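Local coordinates for guanine nucleotide exchange protein (Legionella pneumophila, PDB 1XSZ) that probably acts as a guanine nucleotide exchange factor for ADP-ribosylation factor GTPases, with a capping domain set over the active site of its Sec7 domain, at residues H4-K9 / E34-S39; I298-T303 / D308-A313; K322-T327 / D334-Y339. One frame throughout, in Å; residues are numbered along the deposited sequence.

Interaction 1. Residues H4-K9 / E34-S39; sequences HPEIEK and EQYKIS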
loop_
_atom_site.group_PDB
_atom_site.type_symbol
_atom_site.label_atom_id
_atom_site.label_comp_id
_atom_site.label_asym_id
_atom_site.label_seq_id
_atom_site.Cartn_x
_atom_site.Cartn_y
_atom_site.Cartn_z
ATOM N N HIS A 4 5.264 16.203 22.922
ATOM C CA HIS A 4 4.883 16.644 24.256
ATOM C C HIS A 4 5.975 16.171 25.212
ATOM O O HIS A 4 6.575 15.115 25.005
ATOM C CB HIS A 4 3.534 16.030 24.639
ATOM C CG HIS A 4 2.995 16.512 25.950
ATOM N ND1 HIS A 4 3.558 16.168 27.160
ATOM C CD2 HIS A 4 1.940 17.311 26.240
ATOM C CE1 HIS A 4 2.873 16.732 28.139
ATOM N NE2 HIS A 4 1.885 17.431 27.607
ATOM N N PRO A 5 6.261 16.955 26.264
ATOM C CA PRO A 5 7.295 16.588 27.235
ATOM C C PRO A 5 7.194 15.159 27.764
ATOM O O PRO A 5 8.205 14.472 27.902
ATOM C CB PRO A 5 7.106 17.625 28.335
ATOM C CG PRO A 5 6.706 18.837 27.560
ATOM C CD PRO A 5 5.691 18.276 26.586
ATOM N N GLU A 6 5.976 14.715 28.057
ATOM C CA GLU A 6 5.770 13.370 28.582
ATOM C C GLU A 6 6.097 12.294 27.554
ATOM O O GLU A 6 6.472 11.182 27.916
ATOM C CB GLU A 6 4.333 13.212 29.078
ATOM C CG GLU A 6 4.011 14.102 30.272
ATOM C CD GLU A 6 4.843 13.767 31.500
ATOM O OE1 GLU A 6 4.831 14.568 32.460
ATOM O OE2 GLU A 6 5.500 12.705 31.514
ATOM N N ILE A 7 5.957 12.626 26.274
ATOM C CA ILE A 7 6.271 11.677 25.213
ATOM C C ILE A 7 7.788 11.649 25.042
ATOM O O ILE A 7 8.394 10.583 24.935
ATOM C CB ILE A 7 5.606 12.081 23.874
ATOM C CG1 ILE A 7 4.086 11.915 23.973
ATOM C CG2 ILE A 7 6.156 11.230 22.735
ATOM C CD1 ILE A 7 3.619 10.476 24.110
ATOM N N GLU A 8 8.398 12.830 25.033
ATOM C CA GLU A 8 9.843 12.940 24.886
ATOM C C GLU A 8 10.529 12.169 26.015
ATOM O O GLU A 8 11.530 11.489 25.792
ATOM C CB GLU A 8 10.268 14.410 24.924
ATOM C CG GLU A 8 11.701 14.659 24.465
ATOM C CD GLU A 8 11.866 14.550 22.958
ATOM O OE1 GLU A 8 13.019 14.611 22.480
ATOM O OE2 GLU A 8 10.846 14.413 22.249
ATOM N N LYS A 9 9.981 12.275 27.224
ATOM C CA LYS A 9 10.540 11.582 28.384
ATOM C C LYS A 9 10.600 10.075 28.177
ATOM O O LYS A 9 11.565 9.422 28.581
ATOM C CB LYS A 9 9.704 11.867 29.638
ATOM C CG LYS A 9 9.816 13.282 30.164
ATOM C CD LYS A 9 9.004 13.491 31.435
ATOM C CE LYS A 9 9.151 14.920 31.944
ATOM N NZ LYS A 9 8.375 15.169 33.192
ATOM N N GLU A 34 -3.507 9.775 27.007
ATOM C CA GLU A 34 -4.710 9.675 27.822
ATOM C C GLU A 34 -4.433 10.243 29.208
ATOM O O GLU A 34 -5.185 11.077 29.714
ATOM C CB GLU A 34 -5.139 8.206 27.929
ATOM C CG GLU A 34 -6.412 7.938 28.732
ATOM C CD GLU A 34 -6.197 7.968 30.237
ATOM O OE1 GLU A 34 -6.135 9.069 30.820
ATOM O OE2 GLU A 34 -6.083 6.880 30.842
ATOM N N GLN A 35 -3.336 9.794 29.809
ATOM C CA GLN A 35 -2.951 10.228 31.144
ATOM C C GLN A 35 -2.729 11.734 31.268
ATOM O O GLN A 35 -3.093 12.336 32.278
ATOM C CB GLN A 35 -1.688 9.484 31.586
ATOM C CG GLN A 35 -1.246 9.795 33.008
ATOM C CD GLN A 35 -0.066 8.950 33.445
ATOM O OE1 GLN A 35 -0.123 7.720 33.414
ATOM N NE2 GLN A 35 1.011 9.606 33.860
ATOM N N TYR A 36 -2.137 12.347 30.249
ATOM C CA TYR A 36 -1.878 13.781 30.300
ATOM C C TYR A 36 -2.801 14.624 29.429
ATOM O O TYR A 36 -2.512 15.790 29.156
ATOM C CB TYR A 36 -0.416 14.064 29.946
ATOM C CG TYR A 36 0.557 13.448 30.924
ATOM C CD1 TYR A 36 0.951 12.116 30.801
ATOM C CD2 TYR A 36 1.047 14.182 32.003
ATOM C CE1 TYR A 36 1.811 11.530 31.729
ATOM C CE2 TYR A 36 1.904 13.607 32.938
ATOM C CZ TYR A 36 2.282 12.282 32.796
ATOM O OH TYR A 36 3.124 11.710 33.721
ATOM N N LYS A 37 -3.914 14.034 29.005
ATOM C CA LYS A 37 -4.897 14.729 28.180
ATOM C C LYS A 37 -4.266 15.381 26.954
ATOM O O LYS A 37 -4.348 16.597 26.768
ATOM C CB LYS A 37 -5.621 15.788 29.016
ATOM C CG LYS A 37 -6.177 15.261 30.333
ATOM C CD LYS A 37 -7.156 14.118 30.117
ATOM C CE LYS A 37 -7.685 13.589 31.442
ATOM N NZ LYS A 37 -8.396 14.644 32.216
ATOM N N ILE A 38 -3.640 14.559 26.119
ATOM C CA ILE A 38 -2.986 15.023 24.899
ATOM C C ILE A 38 -3.714 14.432 23.695
ATOM O O ILE A 38 -4.135 13.278 23.731
ATOM C CB ILE A 38 -1.519 14.541 24.841
ATOM C CG1 ILE A 38 -0.771 14.974 26.102
ATOM C CG2 ILE A 38 -0.837 15.095 23.598
ATOM C CD1 ILE A 38 0.565 14.282 26.280
ATOM N N SER A 39 -3.871 15.222 22.636
ATOM C CA SER A 39 -4.521 14.730 21.423
ATOM C C SER A 39 -3.585 13.652 20.876
ATOM O O SER A 39 -2.468 13.947 20.452
ATOM C CB SER A 39 -4.686 15.862 20.409
ATOM O OG SER A 39 -3.439 16.467 20.110
HETATM O O HOH W 1 5.084 13.704 35.201
#
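E6 lays its side chain flat on the ring of Y36, and two residues earlier H4 turns a face of its imidazole to CD1 of I38. In the first pair CG of E6 sits over the centre of the phenol ring, 3.3 Å from the centroid and 7° off the normal, a CH-pi contact. The E6 chain bends at its second torsion (chi2 -63°), which swings the carboxylate over the CZ-CE2 bond of the ring, the two planes 14° apart and stacked. A water joins the polar ends: it donates to E6 OE1 at 2.9 Å and lies 3.2 Å from Y36 OH. A glutamate suits this place because its methylene covers the aromatic face while its charge stays near water and K9, whose NZ makes a long salt bridge to OE1.

I38 CD1 lies 3.4 Å from the centroid of the H4 ring, over the face and offset toward the rim; P5 CD covers the opposite face. ND1 of H4 accepts from E6 N at 3.0 Å, the donor lying close to the imidazole plane, a capping bond from the N-cap residue that should help hold the ring's rotation.

K37, with positive phi, is the C-prime residue of the Schellman motif ending helix 22-35. The contact sets the first turn of helix 5-9 against the turn that leaves helix 22-35 and leads to helix 40-50, where I7 and I38 both reach E43.

Interaction 2. Residues I298-T303 / D308-A313; sequences IQPGQT and DLAAKA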
loop_
_atom_site.group_PDB
_atom_site.type_symbol
_atom_site.label_atom_id
_atom_site.label_comp_id
_atom_site.label_asym_id
_atom_site.label_seq_id
_atom_site.Cartn_x
_atom_site.Cartn_y
_atom_site.Cartn_z
ATOM N N ILE A 298 -1.234 -11.938 0.364
ATOM C CA ILE A 298 -2.351 -12.418 1.169
ATOM C C ILE A 298 -2.187 -11.954 2.605
ATOM O O ILE A 298 -1.160 -12.217 3.233
ATOM C CB ILE A 298 -2.412 -13.962 1.132
ATOM C CG1 ILE A 298 -2.518 -14.430 -0.321
ATOM C CG2 ILE A 298 -3.588 -14.462 1.951
ATOM C CD1 ILE A 298 -2.486 -15.942 -0.497
ATOM N N GLN A 299 -3.200 -11.268 3.125
ATOM C CA GLN A 299 -3.139 -10.739 4.481
ATOM C C GLN A 299 -4.360 -11.081 5.313
ATOM O O GLN A 299 -5.491 -10.917 4.865
ATOM C CB GLN A 299 -2.989 -9.215 4.435
ATOM C CG GLN A 299 -1.774 -8.748 3.661
ATOM C CD GLN A 299 -1.767 -7.254 3.407
ATOM O OE1 GLN A 299 -2.811 -6.598 3.423
ATOM N NE2 GLN A 299 -0.588 -6.711 3.142
ATOM N N PRO A 300 -4.147 -11.564 6.539
ATOM C CA PRO A 300 -5.284 -11.899 7.399
ATOM C C PRO A 300 -5.838 -10.629 8.035
ATOM O O PRO A 300 -5.090 -9.682 8.289
ATOM C CB PRO A 300 -4.669 -12.837 8.433
ATOM C CG PRO A 300 -3.271 -12.291 8.577
ATOM C CD PRO A 300 -2.870 -11.978 7.149
ATOM N N GLY A 301 -7.145 -10.611 8.280
ATOM C CA GLY A 301 -7.766 -9.461 8.910
ATOM C C GLY A 301 -7.537 -9.502 10.407
ATOM O O GLY A 301 -6.883 -10.415 10.911
ATOM N N GLN A 302 -8.081 -8.528 11.129
ATOM C CA GLN A 302 -7.898 -8.477 12.576
ATOM C C GLN A 302 -8.823 -9.406 13.362
ATOM O O GLN A 302 -8.528 -9.745 14.506
ATOM C CB GLN A 302 -8.065 -7.040 13.080
ATOM C CG GLN A 302 -9.424 -6.425 12.800
ATOM C CD GLN A 302 -9.558 -5.034 13.391
ATOM O OE1 GLN A 302 -9.485 -4.856 14.608
ATOM N NE2 GLN A 302 -9.749 -4.040 12.532
ATOM N N THR A 303 -9.933 -9.820 12.753
ATOM C CA THR A 303 -10.882 -10.705 13.428
ATOM C C THR A 303 -10.299 -12.094 13.664
ATOM O O THR A 303 -9.424 -12.546 12.924
ATOM C CB THR A 303 -12.192 -10.859 12.622
ATOM O OG1 THR A 303 -11.902 -11.401 11.328
ATOM C CG2 THR A 303 -12.885 -9.513 12.469
ATOM N N ASP A 308 -5.932 -18.259 10.025
ATOM C CA ASP A 308 -6.093 -19.567 9.406
ATOM C C ASP A 308 -6.657 -19.457 7.992
ATOM O O ASP A 308 -6.277 -20.224 7.107
ATOM C CB ASP A 308 -6.991 -20.456 10.268
ATOM C CG ASP A 308 -6.392 -20.730 11.630
ATOM O OD1 ASP A 308 -5.207 -21.123 11.686
ATOM O OD2 ASP A 308 -7.102 -20.554 12.643
ATOM N N LEU A 309 -7.555 -18.500 7.773
ATOM C CA LEU A 309 -8.136 -18.315 6.449
ATOM C C LEU A 309 -7.057 -17.869 5.462
ATOM O O LEU A 309 -6.955 -18.392 4.354
ATOM C CB LEU A 309 -9.263 -17.276 6.501
ATOM C CG LEU A 309 -9.911 -16.908 5.161
ATOM C CD1 LEU A 309 -10.489 -18.151 4.491
ATOM C CD2 LEU A 309 -11.007 -15.880 5.396
ATOM N N ALA A 310 -6.247 -16.899 5.867
ATOM C CA ALA A 310 -5.175 -16.410 5.009
ATOM C C ALA A 310 -4.142 -17.515 4.747
ATOM O O ALA A 310 -3.678 -17.692 3.620
ATOM C CB ALA A 310 -4.506 -15.204 5.662
ATOM N N ALA A 311 -3.804 -18.264 5.797
ATOM C CA ALA A 311 -2.823 -19.340 5.681
ATOM C C ALA A 311 -3.305 -20.429 4.728
ATOM O O ALA A 311 -2.520 -20.985 3.963
ATOM C CB ALA A 311 -2.531 -19.934 7.051
ATOM N N LYS A 312 -4.598 -20.734 4.780
ATOM C CA LYS A 312 -5.162 -21.756 3.898
ATOM C C LYS A 312 -5.070 -21.315 2.444
ATOM O O LYS A 312 -4.710 -22.099 1.565
ATOM C CB LYS A 312 -6.622 -22.031 4.260
ATOM C CG LYS A 312 -6.805 -22.771 5.569
ATOM C CD LYS A 312 -8.276 -23.007 5.868
ATOM C CE LYS A 312 -8.455 -23.665 7.227
ATOM N NZ LYS A 312 -9.892 -23.872 7.553
ATOM N N ALA A 313 -5.398 -20.055 2.181
ATOM C CA ALA A 313 -5.324 -19.558 0.816
ATOM C C ALA A 313 -3.881 -19.641 0.308
ATOM O O ALA A 313 -3.622 -20.127 -0.790
ATOM C CB ALA A 313 -5.838 -18.121 0.747
#
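A310, I298 and P300 meet where helix 306-315 lies against strand 295-300, and the methyl of A310 is at the centre. Its CB points at the strand and comes within 3.6 Å of CB of P300, with CD of the same proline at 3.9 Å, so the alanine rests against one side of the pyrrolidine ring. The residue is small enough for the backbones to come close: P300 CA and A310 CA are 5.1 Å apart, and the short axes approach to 7.1 Å.

I298 divides its side chain between two turns of the helix. CG2 lies 3.6 Å from A310 O and 3.9 Å from A310 CB. The other branch, with CG1 anti to the carbonyl carbon (chi1 -57°) and an extended second torsion, carries CD1 onward to A313, 4.2 Å from its CB. A beta-branched residue suits the extended strand and offers the helix two separate apolar arms, whereas P300 supplies a rigid apolar surface. Between them Q299 turns away from the helix, and its NE2 donates instead to P203 O and E105 OE1.

I298 and Q299 show the alternation of a beta strand, one side chain facing the helix and the next the opposite side. Y205 and A275, from the strands flanking 295-300, also touch A310. The strand and helix run nearly antiparallel, at 161°, joined by a short connection: a helix packed through small residues on one face of an antiparallel sheet, an alpha+beta arrangement, in the RalF capping domain.

Interaction 3. Residues K322-T327 / D334-Y339; sequences KNFKAT and DLIKAY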
loop_
_atom_site.group_PDB
_atom_site.type_symbol
_atom_site.label_atom_id
_atom_site.label_comp_id
_atom_site.label_asym_id
_atom_site.label_seq_id
_atom_site.Cartn_x
_atom_site.Cartn_y
_atom_site.Cartn_z
ATOM N N LYS A 322 7.317 -16.589 -1.039
ATOM C CA LYS A 322 8.634 -15.965 -1.106
ATOM C C LYS A 322 8.993 -15.238 0.182
ATOM O O LYS A 322 10.126 -15.327 0.662
ATOM C CB LYS A 322 8.680 -14.967 -2.263
ATOM C CG LYS A 322 10.029 -14.293 -2.469
ATOM C CD LYS A 322 11.065 -15.286 -2.969
ATOM C CE LYS A 322 12.404 -14.612 -3.207
ATOM N NZ LYS A 322 13.404 -15.569 -3.754
ATOM N N ASN A 323 8.028 -14.518 0.743
ATOM C CA ASN A 323 8.279 -13.754 1.955
ATOM C C ASN A 323 7.131 -13.797 2.945
ATOM O O ASN A 323 5.961 -13.786 2.555
ATOM C CB ASN A 323 8.536 -12.281 1.609
ATOM C CG ASN A 323 9.561 -12.102 0.508
ATOM O OD1 ASN A 323 10.690 -12.573 0.617
ATOM N ND2 ASN A 323 9.171 -11.410 -0.557
ATOM N N PHE A 324 7.483 -13.841 4.228
ATOM C CA PHE A 324 6.512 -13.813 5.313
ATOM C C PHE A 324 6.851 -12.548 6.092
ATOM O O PHE A 324 8.018 -12.329 6.431
ATOM C CB PHE A 324 6.722 -14.984 6.270
ATOM C CG PHE A 324 6.541 -16.332 5.649
ATOM C CD1 PHE A 324 5.303 -16.963 5.691
ATOM C CD2 PHE A 324 7.615 -16.993 5.070
ATOM C CE1 PHE A 324 5.141 -18.246 5.167
ATOM C CE2 PHE A 324 7.466 -18.279 4.540
ATOM C CZ PHE A 324 6.222 -18.905 4.591
ATOM N N LYS A 325 5.853 -11.724 6.387
ATOM C CA LYS A 325 6.090 -10.498 7.139
ATOM C C LYS A 325 4.928 -10.258 8.085
ATOM O O LYS A 325 3.771 -10.496 7.745
ATOM C CB LYS A 325 6.249 -9.303 6.193
ATOM C CG LYS A 325 6.773 -8.037 6.870
ATOM C CD LYS A 325 6.898 -6.898 5.865
ATOM C CE LYS A 325 7.826 -5.810 6.383
ATOM N NZ LYS A 325 8.021 -4.743 5.365
ATOM N N ALA A 326 5.242 -9.787 9.285
ATOM C CA ALA A 326 4.220 -9.514 10.280
ATOM C C ALA A 326 3.210 -8.483 9.791
ATOM O O ALA A 326 3.509 -7.660 8.926
ATOM C CB ALA A 326 4.876 -9.001 11.560
ATOM N N THR A 327 2.000 -8.549 10.330
ATOM C CA THR A 327 0.990 -7.553 10.008
ATOM C C THR A 327 0.892 -6.746 11.295
ATOM O O THR A 327 1.542 -7.068 12.287
ATOM C CB THR A 327 -0.399 -8.158 9.703
ATOM O OG1 THR A 327 -0.911 -8.799 10.875
ATOM C CG2 THR A 327 -0.319 -9.148 8.550
ATOM N N ASP A 334 3.589 -16.300 13.931
ATOM C CA ASP A 334 2.251 -16.872 13.894
ATOM C C ASP A 334 1.806 -17.125 12.455
ATOM O O ASP A 334 1.122 -18.108 12.182
ATOM C CB ASP A 334 1.266 -15.969 14.637
ATOM C CG ASP A 334 1.541 -15.928 16.132
ATOM O OD1 ASP A 334 1.659 -17.013 16.742
ATOM O OD2 ASP A 334 1.641 -14.820 16.695
ATOM N N LEU A 335 2.204 -16.253 11.534
ATOM C CA LEU A 335 1.851 -16.433 10.126
ATOM C C LEU A 335 2.570 -17.658 9.563
ATOM O O LEU A 335 1.994 -18.444 8.812
ATOM C CB LEU A 335 2.249 -15.196 9.314
ATOM C CG LEU A 335 1.515 -13.895 9.643
ATOM C CD1 LEU A 335 2.164 -12.725 8.910
ATOM C CD2 LEU A 335 0.062 -14.036 9.249
ATOM N N ILE A 336 3.839 -17.811 9.921
ATOM C CA ILE A 336 4.635 -18.935 9.452
ATOM C C ILE A 336 4.104 -20.250 10.016
ATOM O O ILE A 336 3.941 -21.221 9.276
ATOM C CB ILE A 336 6.117 -18.733 9.835
ATOM C CG1 ILE A 336 6.722 -17.642 8.947
ATOM C CG2 ILE A 336 6.896 -20.038 9.674
ATOM C CD1 ILE A 336 8.037 -17.068 9.463
ATOM N N LYS A 337 3.813 -20.283 11.312
ATOM C CA LYS A 337 3.297 -21.509 11.911
ATOM C C LYS A 337 1.948 -21.907 11.319
ATOM O O LYS A 337 1.712 -23.081 11.040
ATOM C CB LYS A 337 3.191 -21.360 13.431
ATOM C CG LYS A 337 4.546 -21.406 14.124
ATOM C CD LYS A 337 4.420 -21.371 15.639
ATOM C CE LYS A 337 3.956 -20.018 16.134
ATOM N NZ LYS A 337 3.976 -19.959 17.625
ATOM N N ALA A 338 1.069 -20.933 11.104
ATOM C CA ALA A 338 -0.242 -21.232 10.540
ATOM C C ALA A 338 -0.095 -21.798 9.130
ATOM O O ALA A 338 -0.763 -22.769 8.761
ATOM C CB ALA A 338 -1.107 -19.973 10.521
ATOM N N TYR A 339 0.786 -21.194 8.344
ATOM C CA TYR A 339 1.031 -21.643 6.981
ATOM C C TYR A 339 1.628 -23.050 6.985
ATOM O O TYR A 339 1.179 -23.924 6.241
ATOM C CB TYR A 339 1.981 -20.666 6.287
ATOM C CG TYR A 339 2.457 -21.100 4.921
ATOM C CD1 TYR A 339 1.658 -20.926 3.788
ATOM C CD2 TYR A 339 3.727 -21.652 4.755
ATOM C CE1 TYR A 339 2.120 -21.285 2.522
ATOM C CE2 TYR A 339 4.197 -22.014 3.499
ATOM C CZ TYR A 339 3.392 -21.825 2.384
ATOM O OH TYR A 339 3.881 -22.155 1.145
#
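F324 makes the broadest contact here, meeting I336 with a face of its ring and Y339 with an edge. CG1 of I336 lies 3.8 Å from the F324 centroid, a CH-pi contact 25° off the normal and offset toward the rim. On the far side of the phenyl from its CB, CE1 and CZ both stand 3.7 Å from CD2 of Y339. This is an offset edge-to-face pair, with planes at 68° and centroids 5.4 Å apart. Y339 CG is anti to the backbone N (chi1 173°), which brings its ring to the end of F324. A flat aromatic suits the place because it can serve two residues of one helical face at once.

Farther along, CD1 of L335 stands unusually near K325 O (3.0 Å), a doubtful crowding, and reaches T327 CG2 more loosely.

Beyond this shell, backbone bonds hold the strand to 204-208, with a classic beta bulge at K322 and N323 facing E206. K325 points its first side-chain bond away from the helix, its NZ salt-bridged to E58, and T327 OG1 bonds to Y330 N. Across the interface no hydrogen bond forms: cohesion rests on apolar and aromatic contact, while outside polar bonds probably help position the strand and following loop.

How the interactions relate
Interaction 1 lies at the surface of the Sec7 region, its centre about 36 and 35 Å from those of interactions 2 and 3, and touches neither. It joins the start of a short helix to the turn after another, with a charged group, an imidazole and a water taking part. Interactions 2 and 3 belong to the capping domain, their centres only about 10 Å apart, and each sets a helix against a strand of the same six-stranded sheet. Interaction 2 is buried and relies on small aliphatic groups; interaction 3, at an edge strand of the sheet, is partly buried and adds aromatic rings. The two adjoin directly: A311 CB packs 3.7 Å from A338 C, and P300 CG lies 3.8 Å from L335 CD2.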